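PDB 3EBW: Per a 4 allergen from Periplaneta americana, which is a major cockroach allergen with a lipocalin-type beta barrel, and probably binds small hydrophobic ligands as other lipocalins do. Local coordinates for residues T11-T16 against T100-Y105. Numbering follows the deposited sequence.
Sequences TGLDMT and TDYQTY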
loop_
_atom_site.group_PDB
_atom_site.type_symbol
_atom_site.label_atom_id
_atom_site.label_comp_id
_atom_site.label_asym_id
_atom_site.label_seq_id
_atom_site.Cartn_x
_atom_site.Cartn_y
_atom_site.Cartn_z
ATOM N N THR A 11 -24.258 12.717 -5.933
ATOM C CA THR A 11 -25.199 13.640 -5.294
ATOM C C THR A 11 -26.409 12.852 -4.868
ATOM O O THR A 11 -26.582 11.700 -5.277
ATOM C CB THR A 11 -25.755 14.707 -6.218
ATOM O OG1 THR A 11 -26.504 14.056 -7.249
ATOM C CG2 THR A 11 -24.652 15.576 -6.802
ATOM N N GLY A 12 -27.257 13.502 -4.070
ATOM C CA GLY A 12 -28.468 12.868 -3.584
ATOM C C GLY A 12 -28.153 11.879 -2.483
ATOM O O GLY A 12 -28.940 10.972 -2.217
ATOM N N LEU A 13 -26.997 12.061 -1.846
ATOM C CA LEU A 13 -26.563 11.179 -0.777
ATOM C C LEU A 13 -27.596 11.181 0.348
ATOM O O LEU A 13 -28.038 12.224 0.793
ATOM C CB LEU A 13 -25.186 11.614 -0.253
ATOM C CG LEU A 13 -24.664 10.835 0.966
ATOM C CD1 LEU A 13 -24.545 9.350 0.641
ATOM C CD2 LEU A 13 -23.347 11.428 1.406
ATOM N N ASP A 14 -27.974 9.995 0.797
ATOM C CA ASP A 14 -28.954 9.842 1.859
ATOM C C ASP A 14 -28.443 8.777 2.859
ATOM O O ASP A 14 -28.737 7.583 2.741
ATOM C CB ASP A 14 -30.301 9.446 1.231
ATOM C CG ASP A 14 -31.409 9.290 2.252
ATOM O OD1 ASP A 14 -31.233 9.731 3.401
ATOM O OD2 ASP A 14 -32.469 8.729 1.910
HETATM N N MSE A 15 -27.670 9.237 3.842
HETATM C CA MSE A 15 -27.090 8.362 4.850
HETATM C C MSE A 15 -28.106 7.484 5.537
HETATM O O MSE A 15 -27.758 6.608 6.302
HETATM C CB MSE A 15 -26.298 9.170 5.880
HETATM C CG MSE A 15 -25.006 9.745 5.314
HETATM SE SE MSE A 15 -23.865 8.387 4.461
HETATM C CE MSE A 15 -22.925 7.839 6.064
ATOM N N THR A 16 -29.373 7.705 5.254
ATOM C CA THR A 16 -30.392 6.886 5.859
ATOM C C THR A 16 -30.482 5.626 5.023
ATOM O O THR A 16 -30.748 4.555 5.544
ATOM C CB THR A 16 -31.728 7.615 5.876
ATOM O OG1 THR A 16 -31.510 8.964 6.300
ATOM C CG2 THR A 16 -32.678 6.952 6.853
ATOM N N THR A 100 -22.143 5.195 -4.887
ATOM C CA THR A 100 -22.812 4.058 -4.280
ATOM C C THR A 100 -24.240 3.803 -4.790
ATOM O O THR A 100 -24.895 4.693 -5.323
ATOM C CB THR A 100 -22.866 4.209 -2.769
ATOM O OG1 THR A 100 -23.468 3.036 -2.217
ATOM C CG2 THR A 100 -23.702 5.434 -2.375
ATOM N N ASP A 101 -24.714 2.575 -4.629
ATOM C CA ASP A 101 -26.060 2.234 -5.041
ATOM C C ASP A 101 -26.809 1.781 -3.794
ATOM O O ASP A 101 -27.874 1.173 -3.872
ATOM C CB ASP A 101 -26.041 1.121 -6.088
ATOM C CG ASP A 101 -25.701 -0.236 -5.503
ATOM O OD1 ASP A 101 -25.734 -1.215 -6.273
ATOM O OD2 ASP A 101 -25.406 -0.339 -4.293
ATOM N N TYR A 102 -26.221 2.092 -2.645
ATOM C CA TYR A 102 -26.764 1.754 -1.342
ATOM C C TYR A 102 -27.068 0.297 -1.111
ATOM O O TYR A 102 -27.657 -0.028 -0.084
ATOM C CB TYR A 102 -28.032 2.553 -1.013
ATOM C CG TYR A 102 -27.863 4.049 -1.059
ATOM C CD1 TYR A 102 -28.025 4.742 -2.254
ATOM C CD2 TYR A 102 -27.522 4.772 0.077
ATOM C CE1 TYR A 102 -27.851 6.114 -2.320
ATOM C CE2 TYR A 102 -27.348 6.148 0.016
ATOM C CZ TYR A 102 -27.511 6.805 -1.191
ATOM O OH TYR A 102 -27.281 8.143 -1.308
ATOM N N GLN A 103 -26.699 -0.590 -2.030
ATOM C CA GLN A 103 -26.958 -2.005 -1.792
ATOM C C GLN A 103 -26.253 -3.008 -2.689
ATOM O O GLN A 103 -26.887 -3.894 -3.241
ATOM C CB GLN A 103 -28.472 -2.272 -1.776
ATOM C CG GLN A 103 -29.025 -2.345 -0.342
ATOM C CD GLN A 103 -30.538 -2.380 -0.255
ATOM O OE1 GLN A 103 -31.184 -3.288 -0.776
ATOM N NE2 GLN A 103 -31.112 -1.389 0.421
ATOM N N THR A 104 -24.934 -2.874 -2.808
ATOM C CA THR A 104 -24.115 -3.773 -3.622
ATOM C C THR A 104 -22.648 -3.339 -3.624
ATOM O O THR A 104 -21.756 -4.161 -3.445
ATOM C CB THR A 104 -24.614 -3.850 -5.087
ATOM O OG1 THR A 104 -24.402 -5.173 -5.570
ATOM C CG2 THR A 104 -23.840 -2.924 -5.997
ATOM N N TYR A 105 -22.413 -2.045 -3.837
ATOM C CA TYR A 105 -21.074 -1.473 -3.852
ATOM C C TYR A 105 -21.142 -0.097 -3.188
ATOM O O TYR A 105 -22.202 0.511 -3.130
ATOM C CB TYR A 105 -20.567 -1.335 -5.280
ATOM C CG TYR A 105 -21.156 -0.179 -6.040
ATOM C CD1 TYR A 105 -22.456 -0.229 -6.533
ATOM C CD2 TYR A 105 -20.404 0.968 -6.277
ATOM C CE1 TYR A 105 -22.996 0.832 -7.248
ATOM C CE2 TYR A 105 -20.929 2.038 -6.988
ATOM C CZ TYR A 105 -22.229 1.967 -7.473
ATOM O OH TYR A 105 -22.753 3.037 -8.173
#
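The loop joining strands 93-100 and 106-112 of the lipocalin barrel meets the N-terminal segment 11-16, ahead of strand 20-27, essentially through Tyr102, which touches Leu13 and the backbone of Asp14. Its hydroxyl accepts a hydrogen bond from Asp14, with N to OH at 2.9 Å and an N-H...O angle of 145°, somewhat bent. The same oxygen lies against Leu13, 3.6 Å from CD1, and that methyl stands obliquely to the ring, 4.3 Å from CE2; the two side chains cross at about a right angle. With CG anti to the carbonyl carbon (chi1 -57°), the tyrosine spans the 9.0 Å between Asp14 CA and Tyr102 CA. One ring face rests on Thr100, whose CG2 sits 4.1 Å above the plane, over the ring centre. In this antiparallel barrel two side-chain-to-backbone turns shape the hairpin bend: Thr100 OG1 receives Tyr102 N at 2.9 Å in an ST turn, while Asp101 OD2 takes Gln103 N from above its carboxylate plane in an Asx turn. Thr100 OG1 also donates to Tyr105 O on a lone pair, bridging the loop. Backbone hydrogen bonding of Leu13 with Glu78 links segment 11-16 to the connection between strands 66-72 and 80-83.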